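Local atomic coordinates of putative alpha-galactosidase (Bacteroides fragilis, PDB entry 4NZJ), a protein that probably hydrolyses terminal, non-reducing alpha-D-galactose residues from alpha-galactosides such as galactose oligosaccharides, galactomannans and galactolipids. Residues T27-Y32 against G59-V64; C254-R259 against L272-G277; R39-S44 against A77-G82; M353-L358 against W404-A409. All blocks are in the same frame, centred on the assembly; numbering follows the deposited sequence.

Interaction 1 (T27-Y32 against G59-V64); sequences TPFIFY and GIISGV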
loop_
_atom_site.group_PDB
_atom_site.type_symbol
_atom_site.label_atom_id
_atom_site.label_comp_id
_atom_site.label_asym_id
_atom_site.label_seq_id
_atom_site.Cartn_x
_atom_site.Cartn_y
_atom_site.Cartn_z
ATOM N N THR A 27 -14.805 -7.377 -15.226
ATOM C CA THR A 27 -14.266 -6.029 -15.111
ATOM C C THR A 27 -12.861 -6.009 -15.702
ATOM O O THR A 27 -12.213 -7.057 -15.790
ATOM C CB THR A 27 -14.202 -5.545 -13.653
ATOM O OG1 THR A 27 -13.211 -6.289 -12.935
ATOM C CG2 THR A 27 -15.562 -5.687 -12.977
ATOM N N PRO A 28 -12.393 -4.829 -16.136
ATOM C CA PRO A 28 -11.037 -4.764 -16.673
ATOM C C PRO A 28 -9.977 -5.191 -15.669
ATOM O O PRO A 28 -10.077 -4.883 -14.474
ATOM C CB PRO A 28 -10.882 -3.291 -17.050
ATOM C CG PRO A 28 -12.277 -2.846 -17.351
ATOM C CD PRO A 28 -13.116 -3.560 -16.336
ATOM N N PHE A 29 -8.976 -5.905 -16.177
ATOM C CA PHE A 29 -7.878 -6.436 -15.393
ATOM C C PHE A 29 -6.589 -5.857 -15.963
ATOM O O PHE A 29 -6.373 -5.911 -17.173
ATOM C CB PHE A 29 -7.867 -7.964 -15.516
ATOM C CG PHE A 29 -6.775 -8.642 -14.737
ATOM C CD1 PHE A 29 -5.466 -8.662 -15.210
ATOM C CD2 PHE A 29 -7.064 -9.309 -13.555
ATOM C CE1 PHE A 29 -4.461 -9.297 -14.503
ATOM C CE2 PHE A 29 -6.064 -9.953 -12.846
ATOM C CZ PHE A 29 -4.762 -9.943 -13.322
ATOM N N ILE A 30 -5.751 -5.289 -15.100
ATOM C CA ILE A 30 -4.414 -4.835 -15.497
ATOM C C ILE A 30 -3.407 -5.169 -14.410
ATOM O O ILE A 30 -3.620 -4.862 -13.247
ATOM C CB ILE A 30 -4.367 -3.316 -15.779
ATOM C CG1 ILE A 30 -5.303 -2.974 -16.944
ATOM C CG2 ILE A 30 -2.940 -2.880 -16.104
ATOM C CD1 ILE A 30 -5.241 -1.541 -17.419
ATOM N N PHE A 31 -2.314 -5.821 -14.793
ATOM C CA PHE A 31 -1.238 -6.104 -13.857
ATOM C C PHE A 31 0.110 -6.032 -14.549
ATOM O O PHE A 31 0.408 -6.835 -15.436
ATOM C CB PHE A 31 -1.405 -7.488 -13.227
ATOM C CG PHE A 31 -0.365 -7.807 -12.194
ATOM C CD1 PHE A 31 -0.358 -7.137 -10.981
ATOM C CD2 PHE A 31 0.609 -8.774 -12.432
ATOM C CE1 PHE A 31 0.601 -7.426 -10.020
ATOM C CE2 PHE A 31 1.567 -9.068 -11.474
ATOM C CZ PHE A 31 1.561 -8.393 -10.266
ATOM N N TYR A 32 0.919 -5.060 -14.143
ATOM C CA TYR A 32 2.309 -5.017 -14.559
ATOM C C TYR A 32 3.093 -5.944 -13.640
ATOM O O TYR A 32 2.963 -5.873 -12.419
ATOM C CB TYR A 32 2.875 -3.594 -14.480
ATOM C CG TYR A 32 4.371 -3.525 -14.681
ATOM C CD1 TYR A 32 4.927 -3.607 -15.955
ATOM C CD2 TYR A 32 5.235 -3.404 -13.599
ATOM C CE1 TYR A 32 6.300 -3.552 -16.147
ATOM C CE2 TYR A 32 6.604 -3.342 -13.784
ATOM C CZ TYR A 32 7.131 -3.420 -15.061
ATOM O OH TYR A 32 8.492 -3.375 -15.266
ATOM N N GLY A 59 5.550 -6.170 -20.157
ATOM C CA GLY A 59 5.325 -6.874 -18.898
ATOM C C GLY A 59 3.932 -6.699 -18.314
ATOM O O GLY A 59 3.714 -7.009 -17.145
ATOM N N ILE A 60 2.982 -6.222 -19.120
ATOM C CA ILE A 60 1.626 -5.967 -18.641
ATOM C C ILE A 60 0.660 -7.073 -19.056
ATOM O O ILE A 60 0.541 -7.396 -20.238
ATOM C CB ILE A 60 1.092 -4.613 -19.140
ATOM C CG1 ILE A 60 1.980 -3.476 -18.617
ATOM C CG2 ILE A 60 -0.361 -4.421 -18.707
ATOM C CD1 ILE A 60 1.688 -2.124 -19.235
ATOM N N ILE A 61 -0.012 -7.649 -18.064
ATOM C CA ILE A 61 -1.119 -8.574 -18.280
ATOM C C ILE A 61 -2.398 -7.751 -18.294
ATOM O O ILE A 61 -2.655 -6.994 -17.359
ATOM C CB ILE A 61 -1.228 -9.600 -17.139
ATOM C CG1 ILE A 61 0.052 -10.430 -17.032
ATOM C CG2 ILE A 61 -2.450 -10.491 -17.334
ATOM C CD1 ILE A 61 0.108 -11.303 -15.794
ATOM N N SER A 62 -3.210 -7.901 -19.335
ATOM C CA SER A 62 -4.464 -7.155 -19.411
ATOM C C SER A 62 -5.573 -7.960 -20.058
ATOM O O SER A 62 -5.319 -8.924 -20.780
ATOM C CB SER A 62 -4.264 -5.849 -20.179
ATOM O OG SER A 62 -3.956 -6.096 -21.531
ATOM N N GLY A 63 -6.808 -7.551 -19.786
ATOM C CA GLY A 63 -7.984 -8.179 -20.379
ATOM C C GLY A 63 -9.160 -8.170 -19.425
ATOM O O GLY A 63 -9.273 -7.279 -18.577
ATOM N N VAL A 64 -10.034 -9.162 -19.581
ATOM C CA VAL A 64 -11.200 -9.344 -18.726
ATOM C C VAL A 64 -11.417 -10.836 -18.487
ATOM O O VAL A 64 -11.418 -11.614 -19.435
ATOM C CB VAL A 64 -12.472 -8.762 -19.382
ATOM C CG1 VAL A 64 -13.700 -9.049 -18.524
ATOM C CG2 VAL A 64 -12.323 -7.263 -19.616
#

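Interaction 2 (C254-R259 against L272-G277); sequences CEWGQR and LWRVSG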
loop_
_atom_site.group_PDB
_atom_site.type_symbol
_atom_site.label_atom_id
_atom_site.label_comp_id
_atom_site.label_asym_id
_atom_site.label_seq_id
_atom_site.Cartn_x
_atom_site.Cartn_y
_atom_site.Cartn_z
ATOM N N CYS A 254 -12.165 6.587 4.931
ATOM C CA CYS A 254 -11.408 7.577 5.679
ATOM C C CYS A 254 -12.315 8.382 6.607
ATOM O O CYS A 254 -12.837 9.436 6.228
ATOM C CB CYS A 254 -10.659 8.494 4.709
ATOM S SG CYS A 254 -9.652 9.748 5.511
ATOM N N GLU A 255 -12.517 7.865 7.819
ATOM C CA GLU A 255 -13.252 8.592 8.857
ATOM C C GLU A 255 -12.416 8.693 10.150
ATOM O O GLU A 255 -12.949 8.892 11.246
ATOM C CB GLU A 255 -14.671 8.014 9.066
ATOM C CG GLU A 255 -14.772 6.543 9.462
ATOM C CD GLU A 255 -14.225 6.263 10.840
ATOM O OE1 GLU A 255 -14.931 6.536 11.840
ATOM O OE2 GLU A 255 -13.075 5.783 10.929
ATOM N N TRP A 256 -11.100 8.559 9.979
ATOM C CA TRP A 256 -10.076 8.872 10.992
ATOM C C TRP A 256 -10.111 7.987 12.235
ATOM O O TRP A 256 -9.562 8.355 13.272
ATOM C CB TRP A 256 -10.121 10.347 11.392
ATOM C CG TRP A 256 -10.437 11.225 10.252
ATOM C CD1 TRP A 256 -9.651 11.483 9.168
ATOM C CD2 TRP A 256 -11.652 11.945 10.055
ATOM N NE1 TRP A 256 -10.308 12.335 8.305
ATOM C CE2 TRP A 256 -11.537 12.634 8.831
ATOM C CE3 TRP A 256 -12.827 12.087 10.805
ATOM C CZ2 TRP A 256 -12.555 13.451 8.336
ATOM C CZ3 TRP A 256 -13.836 12.898 10.312
ATOM C CH2 TRP A 256 -13.692 13.570 9.090
ATOM N N GLY A 257 -10.724 6.814 12.111
ATOM C CA GLY A 257 -10.764 5.838 13.190
ATOM C C GLY A 257 -11.693 6.177 14.337
ATOM O O GLY A 257 -11.610 5.560 15.393
ATOM N N GLN A 258 -12.591 7.133 14.145
ATOM C CA GLN A 258 -13.384 7.646 15.255
ATOM C C GLN A 258 -14.546 6.730 15.643
ATOM O O GLN A 258 -14.979 6.747 16.791
ATOM C CB GLN A 258 -13.891 9.047 14.932
ATOM C CG GLN A 258 -12.744 10.021 14.691
ATOM C CD GLN A 258 -13.179 11.466 14.717
ATOM O OE1 GLN A 258 -14.336 11.780 14.469
ATOM N NE2 GLN A 258 -12.244 12.356 15.029
ATOM N N ARG A 259 -15.026 5.931 14.690
ATOM C CA ARG A 259 -16.167 5.045 14.912
ATOM C C ARG A 259 -15.796 3.552 14.855
ATOM O O ARG A 259 -16.621 2.719 14.481
ATOM C CB ARG A 259 -17.260 5.366 13.883
ATOM C CG ARG A 259 -17.968 6.697 14.115
ATOM C CD ARG A 259 -18.288 7.416 12.814
ATOM N NE ARG A 259 -17.105 8.106 12.314
ATOM C CZ ARG A 259 -16.832 9.399 12.477
ATOM N NH1 ARG A 259 -17.670 10.216 13.106
ATOM N NH2 ARG A 259 -15.694 9.883 11.996
ATOM N N LEU A 272 -9.834 -1.006 2.769
ATOM C CA LEU A 272 -8.915 -0.460 3.755
ATOM C C LEU A 272 -9.628 0.676 4.457
ATOM O O LEU A 272 -10.551 1.273 3.899
ATOM C CB LEU A 272 -7.612 0.037 3.128
ATOM C CG LEU A 272 -7.647 1.127 2.044
ATOM C CD1 LEU A 272 -6.305 1.826 1.914
ATOM C CD2 LEU A 272 -8.059 0.555 0.693
ATOM N N TRP A 273 -9.209 0.965 5.680
ATOM C CA TRP A 273 -9.861 1.990 6.479
ATOM C C TRP A 273 -8.847 2.671 7.384
ATOM O O TRP A 273 -8.022 2.021 8.015
ATOM C CB TRP A 273 -10.989 1.391 7.325
ATOM C CG TRP A 273 -10.583 0.132 8.001
ATOM C CD1 TRP A 273 -9.941 0.008 9.204
ATOM C CD2 TRP A 273 -10.752 -1.195 7.498
ATOM N NE1 TRP A 273 -9.709 -1.314 9.482
ATOM C CE2 TRP A 273 -10.197 -2.077 8.451
ATOM C CE3 TRP A 273 -11.323 -1.726 6.335
ATOM C CZ2 TRP A 273 -10.204 -3.463 8.278
ATOM C CZ3 TRP A 273 -11.325 -3.105 6.161
ATOM C CH2 TRP A 273 -10.772 -3.957 7.131
ATOM N N ARG A 274 -8.917 3.994 7.432
ATOM C CA ARG A 274 -8.047 4.760 8.302
ATOM C C ARG A 274 -8.361 4.441 9.768
ATOM O O ARG A 274 -9.524 4.410 10.176
ATOM C CB ARG A 274 -8.186 6.250 7.991
ATOM C CG ARG A 274 -7.524 6.650 6.671
ATOM C CD ARG A 274 -6.023 6.864 6.828
ATOM N NE ARG A 274 -5.836 7.923 7.806
ATOM C CZ ARG A 274 -5.974 9.227 7.558
ATOM N NH1 ARG A 274 -6.188 9.683 6.325
ATOM N NH2 ARG A 274 -5.866 10.083 8.559
ATOM N N VAL A 275 -7.317 4.189 10.551
ATOM C CA VAL A 275 -7.471 3.869 11.969
ATOM C C VAL A 275 -7.204 5.060 12.884
ATOM O O VAL A 275 -7.412 4.962 14.088
ATOM C CB VAL A 275 -6.572 2.685 12.412
ATOM C CG1 VAL A 275 -6.940 1.428 11.642
ATOM C CG2 VAL A 275 -5.091 3.006 12.263
ATOM N N SER A 276 -6.781 6.183 12.307
ATOM C CA SER A 276 -6.353 7.334 13.083
ATOM C C SER A 276 -6.511 8.633 12.322
ATOM O O SER A 276 -6.781 8.641 11.122
ATOM C CB SER A 276 -4.877 7.183 13.451
ATOM O OG SER A 276 -4.035 7.408 12.320
ATOM N N GLY A 277 -6.295 9.727 13.042
ATOM C CA GLY A 277 -6.135 11.031 12.422
ATOM C C GLY A 277 -4.876 11.064 11.576
ATOM O O GLY A 277 -4.075 10.119 11.582
HETATM O O HOH W 1 -11.669 5.197 8.630
HETATM O O HOH W 2 -8.656 5.510 16.604
#

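Interaction 3 (R39-S44 against A77-G82); sequences RPMQWS and AENALG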
loop_
_atom_site.group_PDB
_atom_site.type_symbol
_atom_site.label_atom_id
_atom_site.label_comp_id
_atom_site.label_asym_id
_atom_site.label_seq_id
_atom_site.Cartn_x
_atom_site.Cartn_y
_atom_site.Cartn_z
ATOM N N ARG A 39 17.820 -4.069 -18.017
ATOM C CA ARG A 39 17.028 -4.021 -19.240
ATOM C C ARG A 39 17.963 -4.098 -20.451
ATOM O O ARG A 39 19.150 -3.792 -20.327
ATOM C CB ARG A 39 16.187 -2.738 -19.279
ATOM C CG ARG A 39 14.774 -2.898 -18.737
ATOM C CD ARG A 39 14.721 -3.331 -17.275
ATOM N NE ARG A 39 13.334 -3.451 -16.831
ATOM C CZ ARG A 39 12.932 -3.968 -15.670
ATOM N NH1 ARG A 39 13.803 -4.433 -14.782
ATOM N NH2 ARG A 39 11.635 -4.014 -15.395
ATOM N N PRO A 40 17.439 -4.496 -21.628
ATOM C CA PRO A 40 16.040 -4.824 -21.939
ATOM C C PRO A 40 15.557 -6.147 -21.336
ATOM O O PRO A 40 16.358 -7.047 -21.066
ATOM C CB PRO A 40 16.022 -4.885 -23.471
ATOM C CG PRO A 40 17.414 -5.224 -23.850
ATOM C CD PRO A 40 18.293 -4.567 -22.827
HETATM N N MSE A 41 14.244 -6.234 -21.139
HETATM C CA MSE A 41 13.611 -7.372 -20.470
HETATM C C MSE A 41 12.513 -7.915 -21.345
HETATM O O MSE A 41 11.846 -7.163 -22.051
HETATM C CB MSE A 41 13.059 -6.844 -19.142
HETATM C CG MSE A 41 12.414 -7.885 -18.224
HETATM SE SE MSE A 41 13.759 -8.984 -17.293
HETATM C CE MSE A 41 14.350 -7.675 -15.943
ATOM N N GLN A 42 12.317 -9.230 -21.295
ATOM C CA GLN A 42 11.226 -9.888 -22.009
ATOM C C GLN A 42 10.445 -10.759 -21.033
ATOM O O GLN A 42 11.036 -11.460 -20.210
ATOM C CB GLN A 42 11.770 -10.742 -23.155
ATOM C CG GLN A 42 10.740 -11.667 -23.787
ATOM C CD GLN A 42 11.250 -12.338 -25.043
ATOM O OE1 GLN A 42 11.465 -13.549 -25.065
ATOM N NE2 GLN A 42 11.454 -11.552 -26.097
ATOM N N TRP A 43 9.121 -10.718 -21.137
ATOM C CA TRP A 43 8.248 -11.509 -20.274
ATOM C C TRP A 43 7.448 -12.532 -21.071
ATOM O O TRP A 43 7.131 -12.315 -22.243
ATOM C CB TRP A 43 7.258 -10.602 -19.559
ATOM C CG TRP A 43 7.831 -9.710 -18.512
ATOM C CD1 TRP A 43 7.918 -9.969 -17.176
ATOM C CD2 TRP A 43 8.349 -8.389 -18.701
ATOM N NE1 TRP A 43 8.468 -8.895 -16.519
ATOM C CE2 TRP A 43 8.745 -7.911 -17.432
ATOM C CE3 TRP A 43 8.525 -7.564 -19.817
ATOM C CZ2 TRP A 43 9.304 -6.642 -17.249
ATOM C CZ3 TRP A 43 9.085 -6.303 -19.636
ATOM C CH2 TRP A 43 9.464 -5.854 -18.358
ATOM N N SER A 44 7.114 -13.643 -20.424
ATOM C CA SER A 44 6.194 -14.627 -20.992
ATOM C C SER A 44 5.445 -15.340 -19.873
ATOM O O SER A 44 5.779 -15.186 -18.692
ATOM C CB SER A 44 6.943 -15.632 -21.873
ATOM O OG SER A 44 7.933 -16.329 -21.137
ATOM N N ALA A 77 10.530 -14.010 -16.674
ATOM C CA ALA A 77 11.185 -12.789 -17.119
ATOM C C ALA A 77 12.591 -13.166 -17.531
ATOM O O ALA A 77 13.246 -13.934 -16.826
ATOM C CB ALA A 77 11.215 -11.767 -15.997
ATOM N N GLU A 78 13.041 -12.634 -18.670
ATOM C CA GLU A 78 14.352 -12.954 -19.238
ATOM C C GLU A 78 15.096 -11.687 -19.648
ATOM O O GLU A 78 14.514 -10.808 -20.281
ATOM C CB GLU A 78 14.196 -13.816 -20.495
ATOM C CG GLU A 78 13.371 -15.081 -20.337
ATOM C CD GLU A 78 13.135 -15.782 -21.665
ATOM O OE1 GLU A 78 12.415 -15.223 -22.523
ATOM O OE2 GLU A 78 13.674 -16.893 -21.856
ATOM N N ASN A 79 16.378 -11.608 -19.306
ATOM C CA ASN A 79 17.264 -10.578 -19.845
ATOM C C ASN A 79 18.599 -11.219 -20.251
ATOM O O ASN A 79 18.738 -12.448 -20.217
ATOM C CB ASN A 79 17.437 -9.402 -18.864
ATOM C CG ASN A 79 18.193 -9.775 -17.599
ATOM O OD1 ASN A 79 18.869 -10.798 -17.534
ATOM N ND2 ASN A 79 18.086 -8.923 -16.580
ATOM N N ALA A 80 19.572 -10.397 -20.631
ATOM C CA ALA A 80 20.881 -10.891 -21.072
ATOM C C ALA A 80 21.622 -11.732 -20.020
ATOM O O ALA A 80 22.469 -12.553 -20.375
ATOM C CB ALA A 80 21.753 -9.724 -21.516
ATOM N N LEU A 81 21.304 -11.528 -18.742
ATOM C CA LEU A 81 22.023 -12.180 -17.645
ATOM C C LEU A 81 21.331 -13.412 -17.055
ATOM O O LEU A 81 21.952 -14.143 -16.283
ATOM C CB LEU A 81 22.305 -11.171 -16.528
ATOM C CG LEU A 81 23.121 -9.939 -16.935
ATOM C CD1 LEU A 81 23.305 -9.013 -15.743
ATOM C CD2 LEU A 81 24.469 -10.332 -17.519
ATOM N N GLY A 82 20.069 -13.656 -17.401
ATOM C CA GLY A 82 19.378 -14.852 -16.905
ATOM C C GLY A 82 17.863 -14.782 -16.924
ATOM O O GLY A 82 17.278 -13.963 -17.638
HETATM O O HOH W 3 19.225 -7.393 -21.236
HETATM O O HOH W 4 10.187 -14.456 -20.953
#

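Interaction 4 (M353-L358 against W404-A409); sequences MMASPL and WVKPLA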
loop_
_atom_site.group_PDB
_atom_site.type_symbol
_atom_site.label_atom_id
_atom_site.label_comp_id
_atom_site.label_asym_id
_atom_site.label_seq_id
_atom_site.Cartn_x
_atom_site.Cartn_y
_atom_site.Cartn_z
HETATM N N MSE A 353 5.595 -4.689 8.287
HETATM C CA MSE A 353 5.210 -5.721 9.263
HETATM C C MSE A 353 3.739 -5.717 9.590
HETATM O O MSE A 353 3.160 -6.773 9.822
HETATM C CB MSE A 353 5.960 -5.527 10.583
HETATM C CG MSE A 353 7.457 -5.804 10.472
HETATM SE SE MSE A 353 7.854 -7.712 10.296
HETATM C CE MSE A 353 7.352 -8.273 12.113
HETATM N N MSE A 354 3.127 -4.535 9.621
HETATM C CA MSE A 354 1.702 -4.396 9.984
HETATM C C MSE A 354 0.761 -4.636 8.819
HETATM O O MSE A 354 -0.447 -4.438 8.951
HETATM C CB MSE A 354 1.465 -3.003 10.568
HETATM C CG MSE A 354 2.178 -2.826 11.910
HETATM SE SE MSE A 354 1.748 -1.091 12.751
HETATM C CE MSE A 354 2.135 0.109 11.248
ATOM N N ALA A 355 1.290 -5.099 7.685
ATOM C CA ALA A 355 0.486 -5.312 6.483
ATOM C C ALA A 355 -0.311 -4.046 6.169
ATOM O O ALA A 355 -1.506 -4.103 5.854
ATOM C CB ALA A 355 -0.428 -6.523 6.648
ATOM N N SER A 356 0.376 -2.911 6.241
ATOM C CA SER A 356 -0.231 -1.614 5.986
ATOM C C SER A 356 -0.209 -1.300 4.503
ATOM O O SER A 356 0.695 -1.736 3.789
ATOM C CB SER A 356 0.541 -0.519 6.715
ATOM O OG SER A 356 0.604 -0.768 8.101
ATOM N N PRO A 357 -1.189 -0.519 4.029
ATOM C CA PRO A 357 -1.010 0.132 2.738
ATOM C C PRO A 357 0.341 0.840 2.725
ATOM O O PRO A 357 0.753 1.401 3.753
ATOM C CB PRO A 357 -2.154 1.144 2.699
ATOM C CG PRO A 357 -3.208 0.540 3.556
ATOM C CD PRO A 357 -2.466 -0.152 4.663
ATOM N N LEU A 358 1.046 0.771 1.597
ATOM C CA LEU A 358 2.321 1.465 1.428
ATOM C C LEU A 358 2.118 2.569 0.399
ATOM O O LEU A 358 2.445 2.409 -0.778
ATOM C CB LEU A 358 3.429 0.505 0.980
ATOM C CG LEU A 358 3.683 -0.697 1.886
ATOM C CD1 LEU A 358 4.747 -1.618 1.303
ATOM C CD2 LEU A 358 4.082 -0.242 3.277
ATOM N N TRP A 404 7.792 -7.147 17.368
ATOM C CA TRP A 404 6.615 -7.390 16.538
ATOM C C TRP A 404 6.805 -8.713 15.814
ATOM O O TRP A 404 7.910 -9.026 15.380
ATOM C CB TRP A 404 6.443 -6.285 15.506
ATOM C CG TRP A 404 6.126 -4.934 16.046
ATOM C CD1 TRP A 404 6.986 -4.067 16.654
ATOM C CD2 TRP A 404 4.864 -4.262 15.973
ATOM N NE1 TRP A 404 6.331 -2.903 16.988
ATOM C CE2 TRP A 404 5.030 -2.995 16.573
ATOM C CE3 TRP A 404 3.610 -4.611 15.466
ATOM C CZ2 TRP A 404 3.981 -2.075 16.685
ATOM C CZ3 TRP A 404 2.566 -3.693 15.573
ATOM C CH2 TRP A 404 2.762 -2.442 16.179
ATOM N N VAL A 405 5.726 -9.474 15.659
ATOM C CA VAL A 405 5.802 -10.819 15.095
ATOM C C VAL A 405 4.712 -11.013 14.050
ATOM O O VAL A 405 3.532 -10.789 14.330
ATOM C CB VAL A 405 5.648 -11.886 16.189
ATOM C CG1 VAL A 405 5.789 -13.284 15.603
ATOM C CG2 VAL A 405 6.672 -11.658 17.288
ATOM N N LYS A 406 5.119 -11.441 12.857
ATOM C CA LYS A 406 4.210 -11.634 11.726
ATOM C C LYS A 406 4.362 -13.055 11.174
ATOM O O LYS A 406 5.370 -13.363 10.537
ATOM C CB LYS A 406 4.532 -10.612 10.628
ATOM C CG LYS A 406 3.513 -10.493 9.491
ATOM C CD LYS A 406 4.132 -9.719 8.335
ATOM C CE LYS A 406 3.123 -9.076 7.391
ATOM N NZ LYS A 406 2.153 -10.030 6.797
ATOM N N PRO A 407 3.364 -13.922 11.400
ATOM C CA PRO A 407 3.388 -15.234 10.752
ATOM C C PRO A 407 3.307 -15.092 9.235
ATOM O O PRO A 407 2.618 -14.201 8.749
ATOM C CB PRO A 407 2.134 -15.930 11.306
ATOM C CG PRO A 407 1.775 -15.166 12.538
ATOM C CD PRO A 407 2.178 -13.755 12.256
ATOM N N LEU A 408 4.029 -15.943 8.508
ATOM C CA LEU A 408 4.076 -15.906 7.042
ATOM C C LEU A 408 3.433 -17.158 6.449
ATOM O O LEU A 408 3.288 -18.171 7.131
ATOM C CB LEU A 408 5.524 -15.785 6.560
ATOM C CG LEU A 408 6.329 -14.606 7.116
ATOM C CD1 LEU A 408 7.784 -14.703 6.684
ATOM C CD2 LEU A 408 5.734 -13.278 6.669
ATOM N N ALA A 409 3.055 -17.092 5.176
ATOM C CA ALA A 409 2.311 -18.183 4.538
ATOM C C ALA A 409 3.085 -19.502 4.525
ATOM O O ALA A 409 2.487 -20.578 4.637
ATOM C CB ALA A 409 1.916 -17.799 3.124
#

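Interaction 1 (T27-Y32 against G59-V64)
F29 with G63, and F31 with I61, form the two hydrogen-bonded pairs of an antiparallel ladder that joins strands 28-36 and 60-64 in one sheet of the N-terminal Ig-like domain. Each of these four residues spends both its N-H and its C=O on its partner. The F31/I61 pair is the more even: F31 N reaches I61 O over 2.8 Å, and the return bond from I61 N to F31 O has the same length and is nearly straight (167°). In the F29/G63 pair, the bond from F29 N to G63 O is as short, whereas that from G63 N to F29 O stretches to 3.1 Å. Three of the four acceptors gain a CA-H contact, the closest being S62 CA to F29 O at 3.2 Å and I30 CA to I61 O at 3.3 Å. The residues between turn their backbone polar groups away from this ladder: the S62 backbone bonds to that of E53, and I30 O takes K180 NZ. At the strand ends T27 OG1 meets S248 OG and Y24 O, while Y32 OH bonds to D133.

On one face F29, F31 and I61 meet I90 and L88 of strand 82-92, so this side belongs to the core of the domain. The F29 ring, swung opposite its backbone N (chi1 -180°), runs beside I61, and CE1 comes 3.7 Å from I61 CG2. The other face carries I30, I60 and Y32. There I60 crosses Y32 at about a right angle, and its CG1 meets the ring edge in plane, 4.0 Å from Y32 CD1.

Interaction 2 (C254-R259 against L272-G277)
A single water links E255 to R274 across the contact: it accepts from E255 N at 2.9 Å and lies 2.8 Å from R274 O, with E255 OE2 equally near. More acceptors crowd round this water than its protons can serve, so those last two bonds are probably shared. The other carboxylate oxygen of E255 is turned to its own segment. OE1 uses its anti lone pair for R259 NE, a salt bridge of 2.7 Å, and its syn lone pair for R259 N. The guanidinium grips side-on, because R259 NH2 also donates to E255 O, in the carbonyl plane. These bonds brace a type I' turn from E255 to Q258, in which W256 and G257 both have positive phi.

The turn follows strand 250-254 and packs against the end of the adjacent parallel strand 272-274, at the C-terminal rim of the TIM barrel, where the active sites of such barrels lie; a bound glycerol, probably from the crystallisation liquor, sits about 5 Å from the C254 side chain. R274 bends at chi2 (-82°) and chi3 (-60°), which folds its guanidinium back past C254 SG, modelled in two conformers, towards W256. It comes to the edge of the indole, R274 NH2 being 4.1 Å from W256 CD1 and the two planes 68° apart. NH2 donates to S276 O at 3.1 Å and forms a salt bridge with D278 just beyond. W256 N is buried with no polar partner. Further out, a second water donates to both G257 O and V275 O, 2.9 Å from the latter.

Interaction 3 (R39-S44 against A77-G82)
A77 CB touches two side chains of the facing segment, 3.9 Å from W43 CD1 and 4.0 Å from the selenium of M41, a selenomethionine modelled in two conformers. M41 CG lies over one face of the W43 indole, near its rim, and W43 NE1 is taken by T35 of strand 28-36, so this side is close-packed and buried. Alongside, Q42 and E78 form an antiparallel hydrogen-bonded pair, E78 N reaching Q42 O at 2.8 Å and Q42 N reaching E78 O at 2.9 Å.

The opposite face is looser. There the Q42 and E78 side chains run side by side towards solvent; a water lies within bonding distance of Q42 O, S44 OG and E78 OE1, 2.8 Å from the last, and K76 forms a salt bridge with E78, modelled in two conformers. Another water spans P40 O and A80 N, beyond the last backbone bond between the strands. Here N79 packs its CB 3.4 Å from P40 O, and its OD1 accepts from L81 N, 44° out of the carbonyl plane. The result is an Asx turn within a type I beta turn that leads into strand 82-92, beside an edge strand, 42-46, of the Ig-like fold.

Interaction 4 (M353-L358 against W404-A409)
M353 and M354, both selenomethionines, meet the facing strand in different ways: M354 at the W404 ring, M353 at W404 and K406. M354 crosses the W404 indole obliquely: its CG is 3.8 Å from W404 CZ3, and its selenium lies 4.5 Å from the centroid of the six-membered ring, 43° off the normal, an oblique Met-aromatic contact. M353 instead curls, with all three side-chain torsions near -70°, and this brings its methyl to the strand backbone. CE ends 3.4 Å from W404 O and 4.0 Å from K406 CB.

K406 reaches from the strand towards the helix end. Its chain, extended as far as CE, passes alongside the carbonyl of M353, with K406 CE 3.3 Å from M353 O. A bend at chi4 (-56°) then turns the amine aside, and R390 O accepts from NZ. The helix ends just after M353 in a Schellman motif, with A355 at positive phi as its C-prime residue.

The contact thus joins the C-terminal end of helix 341-353, in the barrel domain, to strand 401-407 of the C-terminal beta domain. I383 of helix 378-384 touches both M353 and K406, while A414 and A416 of strand 413-419 adjoin M353.

Overall arrangement
The four contacts sample all three domains. Interactions 1 and 3 belong to the Ig-like domain, their segments alternating along the chain. Their centres are 20 Å apart, and they meet directly: Y32 packs against R39 and W43, linking the two sheets of that domain. Interactions 2 and 4 follow later in the chain, with centres 19 Å apart. They touch where L272 packs on P357, so strand 272-274 of the probable catalytic barrel lies next to the loop that follows helix 341-353, where the C-terminal domain joins. Interactions 2 and 3 are the most distant pair, about 42 Å between centres, on opposite sides of the chain's centre.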